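Local structure of POU domain, class 6, transcription factor 1 (Homo sapiens, 3D1N) at residues N2-E5 with I6-F9; F13-R16 with R17-G21; G21-Q24 with T25-G28. The protein binds DNA in a sequence-specific way as a POU-family transcription factor, probably preferring a variant octamer motif. The protein carries 2 engineered substitutions. All coordinates share one frame; numbering follows the deposited sequence.

How the contacts relate
The three contacts follow one another along the POU-specific part of the chain, each a local turn and not a meeting of distant segments. Contacts 1 and 2 both lie on helix 4-18, with centres about 17 Å apart; contact 3 joins the next loop to helix 24-31. Contacts 2 and 3 share Gly21, and their centres are only about 9 Å apart. They also touch directly, where Arg17 NH1 probably hydrogen-bonds to Leu22 O at 2.8 Å. Proximity to the DNA distinguishes them: the phosphate of DA10 of chain C is bound in both contacts 2 and 3, whereas the nearest atom of contact 1 is about 12 Å from nucleic acid.

Contact 1: residues N2-E5 with I6-F9; sequences NMEE and IREF. Unlike the reference sequence in segment 2-5: Met3 (reference Leu).
Glu4 and Arg7 lie side by side and point the same way, which brings carboxylate and guanidinium together on one flank of the helix. Their planes are only 12° apart, but Glu4 OE1 meets Arg7 NH1 obliquely, at 3.3 Å, in a salt bridge that joins the two by one oxygen and one nitrogen. Two bends make this possible: Glu4 turns at chi2 (59°), while Arg7 leaves the backbone extended and then folds at chi3 (-75°), so that its guanidinium turns back towards the start of the chain. Met3, a position altered from the natural leucine and modelled as selenomethionine, crosses the same arginine at a slant. Its CB sits at the guanidinium edge, 3.4 Å from Arg7 NH1, and its curled chain carries CE to within 3.6 Å of Arg7 NH2. That methyl also touches Ile6 CG1 at 3.8 Å, so the selenomethionine bridges an apolar neighbour and a charged one. In the backbone, Ile6 N donates to Met3 O (2.9 Å) from well above the carbonyl plane, and Arg7 N adds a weak bond to the same oxygen. Glu8 N to Glu4 O, 2.8 Å, is a regular helical bond. With Glu4 and Arg7 paired on one face, and Ile6 and Phe9 packed against helix 54-73 on another, both on Lys61 and Phe9 also on Leu64, the turn is that of an amphipathic helix, the first of the POU-specific bundle.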
# COMPACT_ATOMS: atom_id res chain seq x y z
N ASN K 2 19.88 4.35 28.11
CA ASN K 2 18.89 3.29 28.25
C ASN K 2 18.21 2.98 26.92
O ASN K 2 17.36 3.74 26.46
CB ASN K 2 17.85 3.66 29.30
CG ASN K 2 17.10 2.46 29.83
OD1 ASN K 2 17.14 1.38 29.23
ND2 ASN K 2 16.42 2.64 30.96
N MSE K 3 18.57 1.84 26.31
CA MSE K 3 18.27 1.61 24.90
C MSE K 3 16.96 0.90 24.55
O MSE K 3 16.16 1.44 23.79
CB MSE K 3 19.45 0.92 24.20
CG MSE K 3 20.55 1.88 23.81
SE MSE K 3 19.83 3.61 23.23
CE MSE K 3 18.58 3.00 21.83
N GLU K 4 16.74 -0.30 25.07
CA GLU K 4 15.52 -1.03 24.77
C GLU K 4 14.33 -0.28 25.36
O GLU K 4 13.23 -0.30 24.81
CB GLU K 4 15.57 -2.46 25.32
CG GLU K 4 16.63 -3.32 24.67
CD GLU K 4 18.02 -2.75 24.83
OE1 GLU K 4 18.69 -2.50 23.81
OE2 GLU K 4 18.44 -2.52 25.99
N GLU K 5 14.58 0.39 26.48
CA GLU K 5 13.60 1.26 27.11
C GLU K 5 13.04 2.28 26.13
O GLU K 5 11.92 2.76 26.30
CB GLU K 5 14.23 1.98 28.30
CG GLU K 5 13.87 1.39 29.65
CD GLU K 5 12.78 2.18 30.35
OE1 GLU K 5 11.99 1.57 31.11
OE2 GLU K 5 12.71 3.41 30.14
N ILE K 6 13.82 2.62 25.11
CA ILE K 6 13.38 3.57 24.10
C ILE K 6 13.30 2.92 22.72
O ILE K 6 12.75 3.50 21.78
CB ILE K 6 14.26 4.84 24.06
CG1 ILE K 6 15.72 4.48 23.79
CG2 ILE K 6 14.14 5.60 25.37
CD1 ILE K 6 16.66 5.67 23.88
N ARG K 7 13.85 1.72 22.58
CA ARG K 7 13.78 1.00 21.32
C ARG K 7 12.45 0.26 21.19
O ARG K 7 11.96 0.01 20.09
CB ARG K 7 14.95 0.02 21.20
CG ARG K 7 14.86 -0.90 19.99
CD ARG K 7 16.09 -1.77 19.86
NE ARG K 7 17.25 -1.03 19.36
CZ ARG K 7 18.11 -0.36 20.13
NH1 ARG K 7 17.95 -0.34 21.45
NH2 ARG K 7 19.13 0.28 19.58
N GLU K 8 11.87 -0.08 22.34
CA GLU K 8 10.60 -0.79 22.33
C GLU K 8 9.45 0.19 22.36
O GLU K 8 8.38 -0.09 21.81
CB GLU K 8 10.52 -1.77 23.50
CG GLU K 8 9.51 -2.89 23.27
CD GLU K 8 9.83 -3.73 22.04
OE1 GLU K 8 8.89 -4.32 21.46
OE2 GLU K 8 11.02 -3.79 21.65
N PHE K 9 9.65 1.34 22.99
CA PHE K 9 8.66 2.42 22.95
C PHE K 9 8.62 2.92 21.52
O PHE K 9 7.60 3.45 21.07
CB PHE K 9 9.03 3.56 23.88
CG PHE K 9 8.07 4.72 23.83
CD1 PHE K 9 7.02 4.81 24.72
CD2 PHE K 9 8.23 5.74 22.91
CE1 PHE K 9 6.14 5.88 24.69
CE2 PHE K 9 7.35 6.82 22.87
CZ PHE K 9 6.31 6.88 23.77

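Contact 2: residues F13-R16 with R17-G21; sequences FKIR and RLSLG. With nucleotides of chain C.
From Phe13 to Ser19 the backbone keeps the i to i+4 helical pattern, with Arg17 N bonded to Phe13 O, Leu18 N to Lys14 O at 2.8 Å and Ser19 N to Ile15 O at 2.7 Å, before Ser19 leaves helical geometry. Its hydroxyl turns back on the same turn: with OG beside its own backbone N (chi1 -60°), it gives Ile15 O a second, weak bond of 3.0 Å. Lys14 crosses both Arg17 and Leu18 at a slant. Its CG packs on Leu18 CD1 at 3.7 Å, while CE lies at the edge of the Arg17 guanidinium, 3.9 Å from NH2. Leu18 CD2 packs over one face of that group, displaced towards its rim. The bends of Arg17 at chi2 and chi3 deliver NH1 to DA10 of chain C, where it donates to OP1 at 2.8 Å with an N-H...O angle of 155°; the phosphorus lies in the guanidinium plane. NH1 also bonds to Leu22 O and NH2 forms a salt bridge with Glu48 of helix 41-49, so polar bonds hold the group. Leu18 packs on Leu18 of the second subunit, and Lys14 lies against a DNA phosphate. The positive charge of Arg17 is thus shared between a phosphate and a carboxylate, and probably couples the end of helix 4-18 to both DNA and helix 41-49.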
# COMPACT_ATOMS: atom_id res chain seq x y z
N PHE K 13 5.11 2.41 19.89
CA PHE K 13 4.48 3.70 19.62
C PHE K 13 3.88 3.74 18.22
O PHE K 13 2.74 4.18 18.05
CB PHE K 13 5.47 4.85 19.77
CG PHE K 13 4.90 6.18 19.38
CD1 PHE K 13 4.25 6.97 20.31
CD2 PHE K 13 5.00 6.64 18.07
CE1 PHE K 13 3.72 8.19 19.96
CE2 PHE K 13 4.46 7.86 17.71
CZ PHE K 13 3.82 8.64 18.66
N LYS K 14 4.65 3.29 17.24
CA LYS K 14 4.19 3.28 15.86
C LYS K 14 2.85 2.56 15.75
O LYS K 14 1.87 3.13 15.27
CB LYS K 14 5.22 2.61 14.93
CG LYS K 14 4.59 1.92 13.73
CD LYS K 14 5.59 1.65 12.61
CE LYS K 14 5.54 2.74 11.53
NZ LYS K 14 6.11 2.27 10.23
N ILE K 15 2.83 1.32 16.24
CA ILE K 15 1.65 0.45 16.14
C ILE K 15 0.46 0.96 16.95
O ILE K 15 -0.68 0.75 16.56
CB ILE K 15 1.96 -1.02 16.53
CG1 ILE K 15 3.36 -1.43 16.05
CG2 ILE K 15 0.90 -1.96 15.96
CD1 ILE K 15 3.69 -2.91 16.30
N ARG K 16 0.72 1.61 18.08
CA ARG K 16 -0.36 2.24 18.84
C ARG K 16 -0.97 3.37 18.03
O ARG K 16 -2.16 3.65 18.13
CB ARG K 16 0.15 2.80 20.16
CG ARG K 16 0.53 1.78 21.22
CD ARG K 16 0.99 2.51 22.47
NE ARG K 16 1.57 1.62 23.47
CZ ARG K 16 1.97 2.01 24.68
NH1 ARG K 16 1.86 3.29 25.04
NH2 ARG K 16 2.49 1.13 25.52
N ARG K 17 -0.13 4.03 17.24
CA ARG K 17 -0.52 5.18 16.44
C ARG K 17 -1.27 4.71 15.20
O ARG K 17 -2.25 5.32 14.76
CB ARG K 17 0.74 5.96 16.03
CG ARG K 17 0.50 7.41 15.64
CD ARG K 17 0.75 7.62 14.17
NE ARG K 17 1.89 6.83 13.71
CZ ARG K 17 2.16 6.59 12.44
NH1 ARG K 17 1.36 7.09 11.50
NH2 ARG K 17 3.21 5.85 12.10
N LEU K 18 -0.77 3.61 14.65
CA LEU K 18 -1.42 2.92 13.55
C LEU K 18 -2.76 2.37 14.02
O LEU K 18 -3.80 2.64 13.42
CB LEU K 18 -0.52 1.78 13.06
CG LEU K 18 0.76 2.25 12.37
CD1 LEU K 18 1.57 1.09 11.80
CD2 LEU K 18 0.42 3.25 11.27
N SER K 19 -2.73 1.61 15.11
CA SER K 19 -3.94 1.03 15.68
C SER K 19 -4.77 2.09 16.41
O SER K 19 -5.41 1.81 17.42
CB SER K 19 -3.59 -0.13 16.61
OG SER K 19 -2.91 -1.14 15.89
N LEU K 20 -4.73 3.30 15.88
CA LEU K 20 -5.64 4.36 16.28
C LEU K 20 -6.01 5.14 15.03
O LEU K 20 -6.56 6.23 15.11
CB LEU K 20 -4.97 5.27 17.30
CG LEU K 20 -5.56 5.24 18.71
CD1 LEU K 20 -4.47 5.00 19.75
CD2 LEU K 20 -6.34 6.52 19.00
N GLY K 21 -5.69 4.56 13.88
CA GLY K 21 -5.96 5.19 12.60
C GLY K 21 -5.44 6.61 12.57
O GLY K 21 -6.21 7.56 12.39
P DA C 10 1.60 7.33 8.08
OP1 DA C 10 1.29 6.12 8.88
OP2 DA C 10 1.39 8.71 8.60
O5' DA C 10 3.09 7.10 7.56
C5' DA C 10 3.39 5.97 6.76
C4' DA C 10 4.80 6.11 6.18
O4' DA C 10 4.88 7.12 5.15
C3' DA C 10 5.88 6.48 7.21
O3' DA C 10 6.91 5.50 7.12
C2' DA C 10 6.33 7.90 6.83
C1' DA C 10 6.04 7.92 5.33
N9 DA C 10 5.77 9.21 4.67
C8 DA C 10 4.83 10.16 5.02
N7 DA C 10 4.79 11.21 4.20
C5 DA C 10 5.77 10.92 3.23
C6 DA C 10 6.22 11.62 2.08
N6 DA C 10 5.72 12.81 1.70
N1 DA C 10 7.23 11.05 1.35
C2 DA C 10 7.71 9.87 1.74
N3 DA C 10 7.36 9.10 2.79
C4 DA C 10 6.37 9.69 3.51

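Contact 3: residues G21-Q24 with T25-G28; sequences GLTQ and TQVG. With nucleotides of chain C.
Gln26 lays its CB and CG over the hydroxyl of Thr23, the two side chains crossing at about a right angle. Thr23 is the N-cap of helix 24-31, and Gln26 OE1 reaches back to accept from its backbone N at 2.8 Å, almost straight at 171°; OE1 is less surely placed, since it crowds Leu22 in the model. If that placement holds, this is the half of a capping box in which the third helical residue caps the N-H of the N-cap. Thr25 CG2 packs on Thr23 CB at 3.4 Å, on the same first turn. Thr23 O then accepts two bonds, from Gln26 N well above its carbonyl plane and from Val27 N (3.1 Å) nearly along the C=O axis. Gln24, extended beyond CG, carries its amide to the DNA. Its backbone N donates to OP2 of DA10 of chain C at 2.9 Å, and its NE2 to OP2 of DA11 of chain C, a bond modelled too short for its length to be trusted. Gln41 bonds to OE1 and Glu48 to NE2, which fixes which way round the amide lies. The chemistry implies that the first turn of this helix-turn-helix helix offers a phosphate its N-H and, probably, the positive end of the helix dipole.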
# COMPACT_ATOMS: atom_id res chain seq x y z
N GLY K 21 -5.69 4.56 13.88
CA GLY K 21 -5.96 5.19 12.60
C GLY K 21 -5.44 6.61 12.57
O GLY K 21 -6.21 7.56 12.39
N LEU K 22 -4.13 6.75 12.76
CA LEU K 22 -3.50 8.07 12.85
C LEU K 22 -2.24 8.23 12.02
O LEU K 22 -1.37 7.36 12.00
CB LEU K 22 -3.21 8.41 14.31
CG LEU K 22 -4.39 9.08 15.02
CD1 LEU K 22 -4.02 9.42 16.45
CD2 LEU K 22 -4.85 10.32 14.27
N THR K 23 -2.15 9.37 11.32
CA THR K 23 -0.96 9.69 10.55
C THR K 23 0.12 10.30 11.46
O THR K 23 -0.20 11.01 12.42
CB THR K 23 -1.28 10.66 9.40
OG1 THR K 23 -1.87 11.85 9.93
CG2 THR K 23 -2.25 10.04 8.43
N GLN K 24 1.38 9.99 11.16
CA GLN K 24 2.50 10.65 11.81
C GLN K 24 2.23 12.13 11.70
O GLN K 24 2.47 12.90 12.62
CB GLN K 24 3.81 10.34 11.08
CG GLN K 24 4.19 8.86 11.05
CD GLN K 24 5.41 8.59 10.20
OE1 GLN K 24 5.71 9.32 9.25
NE2 GLN K 24 6.14 7.53 10.53
N THR K 25 1.72 12.51 10.55
CA THR K 25 1.56 13.91 10.26
C THR K 25 0.39 14.51 11.01
O THR K 25 0.16 15.71 10.97
CB THR K 25 1.51 14.17 8.74
OG1 THR K 25 0.94 15.46 8.48
CG2 THR K 25 0.71 13.07 8.03
N GLN K 26 -0.35 13.67 11.72
CA GLN K 26 -1.38 14.16 12.64
C GLN K 26 -0.78 14.33 14.02
O GLN K 26 -0.92 15.38 14.64
CB GLN K 26 -2.55 13.19 12.71
CG GLN K 26 -3.63 13.46 11.69
CD GLN K 26 -4.65 12.35 11.63
OE1 GLN K 26 -4.31 11.16 11.63
NE2 GLN K 26 -5.92 12.74 11.56
N VAL K 27 -0.14 13.26 14.50
CA VAL K 27 0.56 13.27 15.77
C VAL K 27 1.26 14.60 15.98
O VAL K 27 0.81 15.43 16.76
CB VAL K 27 1.60 12.13 15.84
CG1 VAL K 27 2.20 12.03 17.23
CG2 VAL K 27 0.98 10.80 15.45
N GLY K 28 2.36 14.79 15.26
CA GLY K 28 3.16 16.00 15.39
C GLY K 28 2.34 17.26 15.18
O GLY K 28 2.55 18.26 15.86
P DA C 10 1.60 7.33 8.08
OP1 DA C 10 1.29 6.12 8.88
OP2 DA C 10 1.39 8.71 8.60
O5' DA C 10 3.09 7.10 7.56
C5' DA C 10 3.39 5.97 6.76
C4' DA C 10 4.80 6.11 6.18
O4' DA C 10 4.88 7.12 5.15
C3' DA C 10 5.88 6.48 7.21
O3' DA C 10 6.91 5.50 7.12
C2' DA C 10 6.33 7.90 6.83
C1' DA C 10 6.04 7.92 5.33
N9 DA C 10 5.77 9.21 4.67
C8 DA C 10 4.83 10.16 5.02
N7 DA C 10 4.79 11.21 4.20
C5 DA C 10 5.77 10.92 3.23
C6 DA C 10 6.22 11.62 2.08
N6 DA C 10 5.72 12.81 1.70
N1 DA C 10 7.23 11.05 1.35
C2 DA C 10 7.71 9.87 1.74
N3 DA C 10 7.36 9.10 2.79
C4 DA C 10 6.37 9.69 3.51
P DT C 9 -3.75 9.97 4.68
OP1 DT C 9 -4.55 9.29 5.73
OP2 DT C 9 -3.88 11.44 4.50
O5' DT C 9 -2.24 9.52 4.88
C5' DT C 9 -2.02 8.13 4.94
C4' DT C 9 -0.54 7.80 4.87
O4' DT C 9 0.03 8.31 3.64
C3' DT C 9 0.32 8.37 5.99
O3' DT C 9 0.82 7.23 6.68
C2' DT C 9 1.40 9.19 5.27
C1' DT C 9 1.39 8.57 3.87
N1 DT C 9 1.82 9.40 2.71
C2 DT C 9 2.92 8.99 1.98
O2 DT C 9 3.57 7.98 2.25
N3 DT C 9 3.24 9.80 0.91
C4 DT C 9 2.57 10.95 0.51
O4 DT C 9 2.91 11.62 -0.46
C5 DT C 9 1.43 11.32 1.32
C7 DT C 9 0.86 12.70 1.14
C6 DT C 9 1.11 10.53 2.36
P DA C 11 8.19 5.58 8.05
OP1 DA C 11 8.77 4.24 8.32
OP2 DA C 11 7.85 6.46 9.20
O5' DA C 11 9.16 6.28 6.98
C5' DA C 11 9.67 5.41 5.97
C4' DA C 11 10.55 6.12 4.95
O4' DA C 11 9.92 7.36 4.55
C3' DA C 11 11.95 6.48 5.43
O3' DA C 11 12.89 5.79 4.64
C2' DA C 11 12.03 8.00 5.27
C1' DA C 11 10.89 8.35 4.32
N9 DA C 11 10.18 9.60 4.56
C8 DA C 11 9.39 9.95 5.64
N7 DA C 11 8.85 11.16 5.53
C5 DA C 11 9.30 11.62 4.29
C6 DA C 11 9.10 12.82 3.58
N6 DA C 11 8.33 13.82 4.02
N1 DA C 11 9.70 12.96 2.37
C2 DA C 11 10.45 11.94 1.93
N3 DA C 11 10.73 10.76 2.50
C4 DA C 11 10.12 10.67 3.68